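Local coordinates for protein 3-alpha-hydroxysteroid dehydrogenase (Pseudomonas sp., PDB 2DKN) that catalyses the reversible NAD(H)-dependent oxidation of 3-alpha-hydroxysteroids to 3-ketosteroids, as a Rossmann-fold short-chain dehydrogenase, at residues I29-G34 with A53-R58; V110-I115 with E222-L227; V128-M131 with A137-I140; R205-P210 with A248-K253. All coordinates share one frame; numbering follows the deposited sequence.

Contact 1 of 4, residues I29-G34 with A53-R58. With NAI (1,4-dihydronicotinamide adenine dinucleotide), chain C.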
# COMPACT_ATOMS: atom_id res chain seq x y z
N ILE A 29 -20.10 11.39 7.68
CA ILE A 29 -20.54 12.68 7.18
C ILE A 29 -20.15 12.76 5.70
O ILE A 29 -18.97 12.80 5.37
CB ILE A 29 -19.88 13.83 7.95
CG1 ILE A 29 -20.29 13.77 9.45
CG2 ILE A 29 -20.24 15.16 7.31
CD1 ILE A 29 -19.37 14.57 10.35
N GLY A 30 -21.13 12.72 4.80
CA GLY A 30 -20.81 12.68 3.37
C GLY A 30 -20.77 14.07 2.76
O GLY A 30 -21.62 14.91 3.08
N ILE A 31 -19.78 14.33 1.90
CA ILE A 31 -19.69 15.60 1.18
C ILE A 31 -19.60 15.29 -0.31
O ILE A 31 -18.77 14.46 -0.73
CB ILE A 31 -18.41 16.40 1.58
CG1 ILE A 31 -18.31 16.61 3.10
CG2 ILE A 31 -18.32 17.74 0.80
CD1 ILE A 31 -17.45 15.56 3.80
N ASP A 32 -20.46 15.89 -1.12
CA ASP A 32 -20.40 15.67 -2.56
C ASP A 32 -21.08 16.86 -3.24
O ASP A 32 -21.55 17.75 -2.55
CB ASP A 32 -21.10 14.37 -2.91
CG ASP A 32 -20.53 13.71 -4.17
OD1 ASP A 32 -19.91 12.63 -4.05
OD2 ASP A 32 -20.71 14.28 -5.27
N ARG A 33 -21.12 16.86 -4.56
CA ARG A 33 -21.80 17.95 -5.31
C ARG A 33 -23.28 17.98 -5.00
O ARG A 33 -23.91 19.05 -4.99
CB ARG A 33 -21.61 17.78 -6.82
CG ARG A 33 -20.18 18.06 -7.30
CD ARG A 33 -20.04 17.76 -8.78
NE ARG A 33 -20.19 16.33 -9.08
CZ ARG A 33 -20.44 15.84 -10.29
NH1 ARG A 33 -20.53 14.52 -10.46
NH2 ARG A 33 -20.63 16.67 -11.32
N GLY A 34 -23.83 16.80 -4.76
CA GLY A 34 -25.24 16.63 -4.45
C GLY A 34 -25.41 15.26 -3.85
O GLY A 34 -24.44 14.46 -3.79
N ALA A 53 -16.67 24.27 6.90
CA ALA A 53 -17.55 24.82 7.96
C ALA A 53 -18.68 23.85 8.29
O ALA A 53 -19.00 23.63 9.47
CB ALA A 53 -18.10 26.20 7.57
N ALA A 54 -19.27 23.27 7.25
CA ALA A 54 -20.36 22.31 7.42
C ALA A 54 -19.92 21.02 8.12
O ALA A 54 -20.63 20.48 8.99
CB ALA A 54 -21.00 21.99 6.09
N VAL A 55 -18.75 20.51 7.75
CA VAL A 55 -18.22 19.34 8.45
C VAL A 55 -17.99 19.68 9.93
O VAL A 55 -18.39 18.90 10.80
CB VAL A 55 -16.90 18.81 7.82
CG1 VAL A 55 -16.27 17.76 8.73
CG2 VAL A 55 -17.18 18.23 6.40
N LEU A 56 -17.34 20.80 10.22
CA LEU A 56 -17.07 21.19 11.62
C LEU A 56 -18.36 21.27 12.43
O LEU A 56 -18.41 20.80 13.57
CB LEU A 56 -16.33 22.52 11.69
CG LEU A 56 -14.89 22.47 11.15
CD1 LEU A 56 -14.26 23.89 11.07
CD2 LEU A 56 -14.03 21.55 12.01
N ASP A 57 -19.39 21.86 11.83
CA ASP A 57 -20.67 21.95 12.52
C ASP A 57 -21.20 20.55 12.82
O ASP A 57 -21.63 20.26 13.94
CB ASP A 57 -21.68 22.74 11.68
CG ASP A 57 -23.04 22.80 12.33
OD1 ASP A 57 -23.12 23.27 13.48
OD2 ASP A 57 -24.03 22.36 11.71
N ARG A 58 -21.17 19.67 11.82
CA ARG A 58 -21.77 18.34 11.99
C ARG A 58 -21.03 17.45 13.00
O ARG A 58 -21.65 16.59 13.64
CB ARG A 58 -21.94 17.64 10.64
CG ARG A 58 -23.10 18.22 9.84
CD ARG A 58 -23.36 17.55 8.51
NE ARG A 58 -24.78 17.69 8.13
CZ ARG A 58 -25.34 18.79 7.61
NH1 ARG A 58 -24.63 19.90 7.39
NH2 ARG A 58 -26.63 18.77 7.31
PA NAI C . -16.98 8.52 -9.04
O1A NAI C . -17.18 9.52 -10.10
O2A NAI C . -17.91 7.37 -8.98
O5B NAI C . -17.02 9.25 -7.61
C5B NAI C . -16.37 10.46 -7.40
C4B NAI C . -17.29 11.34 -6.57
O4B NAI C . -16.59 12.55 -6.39
C3B NAI C . -18.61 11.65 -7.27
O3B NAI C . -19.72 11.48 -6.41
C2B NAI C . -18.44 13.13 -7.58
O2B NAI C . -19.65 13.86 -7.63
C1B NAI C . -17.50 13.61 -6.47
N9A NAI C . -16.92 14.87 -6.95
C8A NAI C . -16.24 15.09 -8.13
N7A NAI C . -15.97 16.42 -8.20
C5A NAI C . -16.48 17.04 -7.10
C6A NAI C . -16.51 18.37 -6.66
N6A NAI C . -16.11 19.40 -7.43
N1A NAI C . -17.12 18.65 -5.45
C2A NAI C . -17.70 17.66 -4.69
N3A NAI C . -17.68 16.35 -5.12
C4A NAI C . -17.08 16.06 -6.31
O3 NAI C . -15.45 8.07 -9.20
PN NAI C . -14.60 7.06 -8.28
O1N NAI C . -15.34 6.61 -7.09
O2N NAI C . -14.06 6.03 -9.19
O5D NAI C . -13.40 8.04 -7.85
C5D NAI C . -13.08 8.26 -6.48
C4D NAI C . -11.61 8.65 -6.44
O4D NAI C . -10.85 7.53 -6.90
C3D NAI C . -11.26 9.81 -7.37
O3D NAI C . -10.32 10.63 -6.69
C2D NAI C . -10.53 9.13 -8.52
O2D NAI C . -9.57 9.97 -9.10
C1D NAI C . -9.86 7.96 -7.81
N1N NAI C . -9.48 6.85 -8.73
C2N NAI C . -10.44 6.20 -9.45
C3N NAI C . -10.07 5.16 -10.29
C7N NAI C . -11.13 4.39 -11.04
O7N NAI C . -10.67 3.48 -11.97
N7N NAI C . -12.45 4.58 -10.80
C4N NAI C . -8.72 4.78 -10.41
C5N NAI C . -7.75 5.45 -9.64
C6N NAI C . -8.15 6.49 -8.80

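Contact 2 of 4, residues V110-I115 with E222-L227. With NAI (1,4-dihydronicotinamide adenine dinucleotide), chain C.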
# COMPACT_ATOMS: atom_id res chain seq x y z
N VAL A 110 -7.18 9.60 4.99
CA VAL A 110 -6.72 8.92 3.78
C VAL A 110 -7.07 9.76 2.55
O VAL A 110 -8.20 10.28 2.42
CB VAL A 110 -7.35 7.49 3.62
CG1 VAL A 110 -6.83 6.79 2.36
CG2 VAL A 110 -7.01 6.62 4.84
N ILE A 111 -6.07 9.91 1.68
CA ILE A 111 -6.29 10.52 0.38
C ILE A 111 -6.41 9.40 -0.64
O ILE A 111 -5.60 8.46 -0.64
CB ILE A 111 -5.11 11.41 0.01
CG1 ILE A 111 -5.01 12.59 0.99
CG2 ILE A 111 -5.21 11.93 -1.45
CD1 ILE A 111 -3.69 13.37 0.83
N VAL A 112 -7.41 9.49 -1.50
CA VAL A 112 -7.50 8.55 -2.63
C VAL A 112 -6.72 9.14 -3.80
O VAL A 112 -7.17 10.10 -4.45
CB VAL A 112 -8.95 8.23 -3.03
CG1 VAL A 112 -8.96 7.21 -4.20
CG2 VAL A 112 -9.70 7.66 -1.82
N GLY A 113 -5.54 8.57 -4.03
CA GLY A 113 -4.69 8.96 -5.15
C GLY A 113 -5.04 8.20 -6.42
O GLY A 113 -6.22 8.10 -6.80
N SER A 114 -4.01 7.67 -7.07
CA SER A 114 -4.16 6.94 -8.33
C SER A 114 -2.83 6.40 -8.80
O SER A 114 -1.78 7.03 -8.59
CB SER A 114 -4.71 7.87 -9.43
OG SER A 114 -4.84 7.15 -10.65
N ILE A 115 -2.86 5.24 -9.44
CA ILE A 115 -1.70 4.69 -10.10
C ILE A 115 -1.23 5.68 -11.19
O ILE A 115 -0.07 5.65 -11.58
CB ILE A 115 -2.03 3.27 -10.68
CG1 ILE A 115 -0.80 2.55 -11.20
CG2 ILE A 115 -3.07 3.36 -11.74
CD1 ILE A 115 -1.09 1.08 -11.47
N GLU A 222 -12.29 -1.16 1.49
CA GLU A 222 -11.75 -1.99 2.59
C GLU A 222 -10.34 -1.57 2.91
O GLU A 222 -9.97 -1.52 4.06
CB GLU A 222 -11.76 -3.48 2.22
CG GLU A 222 -13.14 -4.11 2.20
CD GLU A 222 -13.64 -4.52 3.56
OE1 GLU A 222 -14.67 -5.25 3.60
OE2 GLU A 222 -13.05 -4.12 4.58
N ALA A 223 -9.54 -1.29 1.88
CA ALA A 223 -8.18 -0.78 2.12
C ALA A 223 -8.19 0.57 2.85
O ALA A 223 -7.39 0.82 3.77
CB ALA A 223 -7.43 -0.69 0.83
N ILE A 224 -9.09 1.46 2.45
CA ILE A 224 -9.20 2.75 3.13
C ILE A 224 -9.61 2.57 4.60
O ILE A 224 -9.03 3.20 5.50
CB ILE A 224 -10.21 3.67 2.42
CG1 ILE A 224 -9.72 3.98 0.99
CG2 ILE A 224 -10.44 4.97 3.22
CD1 ILE A 224 -10.81 4.66 0.12
N ALA A 225 -10.61 1.72 4.84
CA ALA A 225 -11.11 1.49 6.20
C ALA A 225 -9.98 0.93 7.08
O ALA A 225 -9.86 1.29 8.25
CB ALA A 225 -12.28 0.53 6.19
N PHE A 226 -9.18 0.03 6.50
CA PHE A 226 -8.04 -0.50 7.25
C PHE A 226 -7.09 0.62 7.68
O PHE A 226 -6.67 0.66 8.84
CB PHE A 226 -7.29 -1.57 6.46
CG PHE A 226 -5.94 -1.90 7.04
CD1 PHE A 226 -4.77 -1.49 6.38
CD2 PHE A 226 -5.83 -2.63 8.23
CE1 PHE A 226 -3.49 -1.78 6.90
CE2 PHE A 226 -4.55 -2.93 8.77
CZ PHE A 226 -3.39 -2.49 8.10
N LEU A 227 -6.73 1.49 6.74
CA LEU A 227 -5.78 2.56 7.03
C LEU A 227 -6.35 3.58 8.01
O LEU A 227 -5.59 4.22 8.73
CB LEU A 227 -5.29 3.24 5.75
CG LEU A 227 -4.45 2.34 4.82
CD1 LEU A 227 -4.23 3.06 3.51
CD2 LEU A 227 -3.10 2.02 5.47
PA NAI C . -16.98 8.52 -9.04
O1A NAI C . -17.18 9.52 -10.10
O2A NAI C . -17.91 7.37 -8.98
O5B NAI C . -17.02 9.25 -7.61
C5B NAI C . -16.37 10.46 -7.40
C4B NAI C . -17.29 11.34 -6.57
O4B NAI C . -16.59 12.55 -6.39
C3B NAI C . -18.61 11.65 -7.27
O3B NAI C . -19.72 11.48 -6.41
C2B NAI C . -18.44 13.13 -7.58
O2B NAI C . -19.65 13.86 -7.63
C1B NAI C . -17.50 13.61 -6.47
N9A NAI C . -16.92 14.87 -6.95
C8A NAI C . -16.24 15.09 -8.13
N7A NAI C . -15.97 16.42 -8.20
C5A NAI C . -16.48 17.04 -7.10
C6A NAI C . -16.51 18.37 -6.66
N6A NAI C . -16.11 19.40 -7.43
N1A NAI C . -17.12 18.65 -5.45
C2A NAI C . -17.70 17.66 -4.69
N3A NAI C . -17.68 16.35 -5.12
C4A NAI C . -17.08 16.06 -6.31
O3 NAI C . -15.45 8.07 -9.20
PN NAI C . -14.60 7.06 -8.28
O1N NAI C . -15.34 6.61 -7.09
O2N NAI C . -14.06 6.03 -9.19
O5D NAI C . -13.40 8.04 -7.85
C5D NAI C . -13.08 8.26 -6.48
C4D NAI C . -11.61 8.65 -6.44
O4D NAI C . -10.85 7.53 -6.90
C3D NAI C . -11.26 9.81 -7.37
O3D NAI C . -10.32 10.63 -6.69
C2D NAI C . -10.53 9.13 -8.52
O2D NAI C . -9.57 9.97 -9.10
C1D NAI C . -9.86 7.96 -7.81
N1N NAI C . -9.48 6.85 -8.73
C2N NAI C . -10.44 6.20 -9.45
C3N NAI C . -10.07 5.16 -10.29
C7N NAI C . -11.13 4.39 -11.04
O7N NAI C . -10.67 3.48 -11.97
N7N NAI C . -12.45 4.58 -10.80
C4N NAI C . -8.72 4.78 -10.41
C5N NAI C . -7.75 5.45 -9.64
C6N NAI C . -8.15 6.49 -8.80

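Contact 3 of 4, residues V128-M131 with A137-I140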
# COMPACT_ATOMS: atom_id res chain seq x y z
N VAL A 128 2.80 20.60 -11.38
CA VAL A 128 3.09 19.94 -10.11
C VAL A 128 3.78 20.87 -9.11
O VAL A 128 3.40 20.93 -7.95
CB VAL A 128 3.93 18.65 -10.33
CG1 VAL A 128 4.50 18.14 -9.01
CG2 VAL A 128 3.06 17.62 -10.99
N GLU A 129 4.77 21.62 -9.57
CA GLU A 129 5.44 22.59 -8.69
C GLU A 129 4.47 23.65 -8.14
O GLU A 129 4.52 24.02 -6.98
CB GLU A 129 6.55 23.27 -9.48
CG GLU A 129 7.64 22.32 -9.94
CD GLU A 129 8.71 23.06 -10.72
OE1 GLU A 129 8.78 24.30 -10.57
OE2 GLU A 129 9.48 22.42 -11.50
N ALA A 130 3.57 24.12 -9.00
CA ALA A 130 2.60 25.12 -8.59
C ALA A 130 1.61 24.55 -7.58
O ALA A 130 1.20 25.22 -6.64
CB ALA A 130 1.87 25.67 -9.81
N MET A 131 1.19 23.31 -7.81
CA MET A 131 0.35 22.64 -6.83
C MET A 131 1.03 22.55 -5.48
O MET A 131 0.45 22.92 -4.47
CB MET A 131 -0.07 21.26 -7.33
CG MET A 131 -1.24 21.36 -8.30
SD MET A 131 -1.87 19.80 -8.92
CE MET A 131 -0.97 19.65 -10.47
N ALA A 137 -4.05 29.48 -8.71
CA ALA A 137 -4.25 30.17 -9.99
C ALA A 137 -3.15 29.76 -10.98
O ALA A 137 -3.42 29.52 -12.15
CB ALA A 137 -4.28 31.71 -9.79
N ARG A 138 -1.91 29.68 -10.50
CA ARG A 138 -0.80 29.30 -11.36
C ARG A 138 -0.90 27.85 -11.82
O ARG A 138 -0.61 27.55 -12.97
CB ARG A 138 0.53 29.56 -10.62
CG ARG A 138 1.81 29.31 -11.41
CD ARG A 138 1.80 29.99 -12.78
NE ARG A 138 3.07 29.78 -13.49
CZ ARG A 138 3.28 30.10 -14.77
NH1 ARG A 138 2.30 30.64 -15.48
NH2 ARG A 138 4.45 29.87 -15.34
N ALA A 139 -1.30 26.96 -10.91
CA ALA A 139 -1.43 25.54 -11.25
C ALA A 139 -2.50 25.36 -12.33
O ALA A 139 -2.31 24.60 -13.28
CB ALA A 139 -1.78 24.73 -9.99
N ILE A 140 -3.63 26.05 -12.17
CA ILE A 140 -4.72 25.96 -13.15
C ILE A 140 -4.26 26.51 -14.52
O ILE A 140 -4.51 25.92 -15.57
CB ILE A 140 -5.98 26.73 -12.64
CG1 ILE A 140 -6.64 25.94 -11.50
CG2 ILE A 140 -6.97 27.00 -13.78
CD1 ILE A 140 -7.83 26.62 -10.83

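Contact 4 of 4, residues R205-P210 with A248-K253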
# COMPACT_ATOMS: atom_id res chain seq x y z
N ARG A 205 -8.47 0.99 -22.08
CA ARG A 205 -8.78 -0.44 -22.25
C ARG A 205 -7.54 -1.25 -22.65
O ARG A 205 -7.59 -2.46 -22.66
CB ARG A 205 -9.89 -0.64 -23.31
CG ARG A 205 -11.36 -0.58 -22.79
CD ARG A 205 -12.30 -1.67 -23.48
NE ARG A 205 -13.75 -1.37 -23.39
CZ ARG A 205 -14.24 -0.18 -23.71
NH1 ARG A 205 -15.55 0.08 -23.65
NH2 ARG A 205 -13.39 0.75 -24.11
N ARG A 206 -6.43 -0.58 -22.95
CA ARG A 206 -5.25 -1.23 -23.54
C ARG A 206 -4.67 -2.43 -22.76
O ARG A 206 -4.35 -3.45 -23.38
CB ARG A 206 -4.16 -0.20 -23.85
CG ARG A 206 -2.80 -0.81 -24.18
CD ARG A 206 -1.94 0.06 -25.09
NE ARG A 206 -2.54 1.33 -25.43
CZ ARG A 206 -1.85 2.46 -25.59
NH1 ARG A 206 -0.54 2.46 -25.39
NH2 ARG A 206 -2.48 3.59 -25.91
N PHE A 207 -4.53 -2.31 -21.43
CA PHE A 207 -3.91 -3.36 -20.60
C PHE A 207 -4.71 -3.60 -19.30
O PHE A 207 -5.11 -2.65 -18.64
CB PHE A 207 -2.48 -2.97 -20.18
CG PHE A 207 -1.53 -2.70 -21.32
CD1 PHE A 207 -0.91 -1.45 -21.44
CD2 PHE A 207 -1.21 -3.69 -22.25
CE1 PHE A 207 -0.03 -1.18 -22.47
CE2 PHE A 207 -0.31 -3.44 -23.30
CZ PHE A 207 0.28 -2.18 -23.41
N VAL A 208 -4.86 -4.86 -18.90
CA VAL A 208 -5.59 -5.19 -17.68
C VAL A 208 -4.57 -5.56 -16.59
O VAL A 208 -3.45 -5.98 -16.91
CB VAL A 208 -6.58 -6.34 -17.94
CG1 VAL A 208 -7.33 -6.77 -16.68
CG2 VAL A 208 -7.57 -5.91 -18.99
N ALA A 209 -4.93 -5.38 -15.32
CA ALA A 209 -4.01 -5.73 -14.23
C ALA A 209 -3.78 -7.25 -14.16
O ALA A 209 -4.62 -8.02 -14.65
CB ALA A 209 -4.54 -5.22 -12.90
N PRO A 210 -2.65 -7.68 -13.58
CA PRO A 210 -2.41 -9.12 -13.38
C PRO A 210 -3.57 -9.96 -12.83
O PRO A 210 -3.77 -11.10 -13.26
CB PRO A 210 -1.20 -9.14 -12.44
CG PRO A 210 -0.39 -7.93 -12.92
CD PRO A 210 -1.47 -6.87 -13.19
N ALA A 248 3.21 -3.21 -9.68
CA ALA A 248 4.30 -4.16 -9.59
C ALA A 248 4.69 -4.66 -10.98
O ALA A 248 5.87 -4.92 -11.23
CB ALA A 248 3.91 -5.33 -8.71
N LEU A 249 3.71 -4.83 -11.87
CA LEU A 249 4.00 -5.26 -13.25
C LEU A 249 4.76 -4.18 -14.03
O LEU A 249 5.73 -4.48 -14.75
CB LEU A 249 2.73 -5.62 -14.02
CG LEU A 249 2.88 -6.00 -15.53
CD1 LEU A 249 3.79 -7.21 -15.68
CD2 LEU A 249 1.55 -6.23 -16.22
N MET A 250 4.34 -2.94 -13.86
CA MET A 250 4.87 -1.86 -14.70
C MET A 250 6.12 -1.18 -14.13
O MET A 250 6.87 -0.54 -14.87
CB MET A 250 3.77 -0.86 -15.01
CG MET A 250 2.73 -1.40 -15.99
SD MET A 250 1.53 -0.10 -16.27
CE MET A 250 0.46 -0.80 -17.52
N ARG A 251 6.35 -1.29 -12.83
CA ARG A 251 7.50 -0.67 -12.18
C ARG A 251 8.03 -1.62 -11.11
O ARG A 251 8.00 -1.30 -9.93
CB ARG A 251 7.12 0.66 -11.51
CG ARG A 251 6.46 1.72 -12.40
CD ARG A 251 6.35 3.08 -11.65
NE ARG A 251 5.76 2.90 -10.32
CZ ARG A 251 5.96 3.71 -9.29
NH1 ARG A 251 6.73 4.78 -9.43
NH2 ARG A 251 5.39 3.45 -8.11
N ALA A 252 8.53 -2.78 -11.53
CA ALA A 252 8.84 -3.86 -10.60
C ALA A 252 9.90 -3.49 -9.55
O ALA A 252 9.88 -4.04 -8.45
CB ALA A 252 9.27 -5.13 -11.35
N LYS A 253 10.83 -2.60 -9.88
CA LYS A 253 11.94 -2.30 -8.98
C LYS A 253 11.78 -0.98 -8.23
O LYS A 253 12.71 -0.53 -7.55
CB LYS A 253 13.27 -2.35 -9.72
CG LYS A 253 13.63 -3.75 -10.22
CD LYS A 253 15.09 -3.85 -10.66
CE LYS A 253 15.56 -5.30 -10.61
NZ LYS A 253 17.06 -5.36 -10.67

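Contact 1 of 4, residues I29-G34 with A53-R58
Strand 27-32 of the Rossmann fold packs against helix 45-59 through I29, I31, V55 and R58. The short axes of 29-32 and 53-58 run nearly antiparallel, at 168°, and come within 9.8 Å. The tightest point is I31 CD1 against V55 CG2, at 3.7 Å, where the two side chains meet at about a right angle. V55 sets CG2 beside its own backbone N, with CG1 anti to that N (chi1 170°), and this presents CG2 to I31. I29 works further down the helix: its CD1 lies 4.0 Å from R58 CB, so the aliphatic base of the arginine, not its guanidinium, does the covering. At the C-terminal end of the strand stands the acidic residue characteristic of NAD(H)-dependent Rossmann enzymes, here binding the adenosine ribose of NADH. D32 OD1 takes a hydrogen bond from O3B of the cofactor and D32 OD2 one from O2B, each 2.6 Å long, so that one carboxylate spans both ribose hydroxyls. The backbone N of R33 bonds to D32 OD2 from the anti side of the carboxylate, and A10 N bonds to OD1; together they restrain its rotation. R33 NE and NH1 also converge on O2B, which lies in the plane of the guanidinium at its edge; the bond from R33 NE to O2B measures 2.9 Å. With an alanine here instead of D32, both ribose hydroxyls would probably lose their carboxylate acceptor, weakening the hold on the adenosine half.

Contact 2 of 4, residues V110-I115 with E222-L227
The axes of strand segment 110-112 and helix segment 222-227 approach to 9.5 Å with their directions 158° apart, nearly antiparallel, and the closest CA pair is V110 with I224 at 6.7 Å. Side chains bridge this gap without any hydrogen bond between the segments. I224 reaches both strand valines with different branches: its CG2 lies 4.0 Å from V110 CB, while its CD1 meets V112 CG2 at 3.7 Å, roughly at right angles. With CG1 anti to the carbonyl carbon (chi1 -62°), the longer branch of I224 is sent on to V112. The CG2 methyl of V110 turns to the next turn of the helix, 3.9 Å from L227 CB. V112 faces two ways, since its CG1 lies 3.3 Å from O4D of the nicotinamide ribose; just beyond the strand, G113 O is 3.2 Å from C6N of the nicotinamide ring. The apolar layer therefore backs directly onto the cofactor site. V181 of strand 177-183 touches V110, I224 and L227, I13 and L17 of helix 12-23 pack on I224, and on the outer side of helix 217-228 F226 stacks with F226 of the second subunit.

Contact 3 of 4, residues V128-M131 with A137-I140
A130 and A139 face each other with their CA atoms 4.8 Å apart, so close that a methyl group fills the gap between the backbones. The small side chains permit this: A130 CB sits 3.6 Å from the backbone N of A139, and the two CB atoms are 3.8 Å apart. A130 thus presses on the neighbouring main chain as well as on a methyl. On the inner side M131 completes the packing: with CG anti to its carbonyl carbon (chi1 -80°), that atom is set 3.8 Å from A139 CB. Beyond the segments M131 lies against V83 and Y87 of helix 79-102 and against S156 and A159 of helix 149-166. The solvent side is thinner. There R138 supplies just its aliphatic root, CG lying 4.0 Å from A130 CB, before the chain turns off at chi2 (50°) and carries the guanidinium away to a salt bridge with E141 one turn on. No hydrogen bond joins 128-131 to 137-140. The arrangement is one of two consecutive short helices, 126-133 and 136-146, joined by a two-residue turn and meeting through alanines; both pack on helix 79-102 of the Rossmann-fold dehydrogenase, and helix 126-133 packs on helix 149-166 as well.

Contact 4 of 4, residues R205-P210 with A248-K253
P210 CG rests 4.0 Å from L249 CB, and F207 CD1 lies 4.2 Å from M250 CE; these two apolar touches carry the contact between the loop 205-210 and the end of helix 246-250. Around the proline, L249 adds a second atom, CD2, at 4.2 Å from P210 CG, so the ring's outermost carbon is met by both the root and one tip of the leucine as the side chains pass at a slant. M250 reaches its partner differently: an extended chain, with chi2 -179° and chi3 175°, delivers the terminal methyl obliquely to the phenylalanine ring. One face of that ring is covered from within its own segment, because R206 CG stands 3.2 Å above the plane of F207, over the ring centre. Further out, M246 of helix 246-250 touches both F207 and A209, giving the loop another hold on the same helix. R206 is tied back by a salt bridge from NH2 to E202 of helix 201-205, and R251, where the chain leaves helical geometry, pairs through NE with D247. The second subunit supplies the next layer: its A172 packs on P210, its V169 on L249, and R251 NH2 forms a salt bridge with the C-terminal carboxylate of its F255. With no hydrogen bond between the two segments and 137 Å² buried in all, the contact relies on sparse van der Waals packing at the surface, while the directional polar bonds lie in the surrounding shell and at the subunit interface.

Overall arrangement
Contacts 1 and 2 share the parallel Rossmann sheet, through strands 27-32 and 108-112; their centres are about 20 Å apart, and both touch NADH, contact 1 at the adenosine ribose and contact 2 at the nicotinamide half. Contact 3 comes after strand 108-112 in the chain, between the two segments of contact 2, and its centre is about 26 Å from that of contact 1. Contacts 2 and 4 interleave in sequence, with centres about 19 Å and nearest atoms about 6 Å apart, and both reach the second subunit. Contacts 1 and 4 lie on opposite sides of the chain's centre, with centres about 37 Å apart. Contact 2 alone of the four both touches NADH and reaches the second subunit.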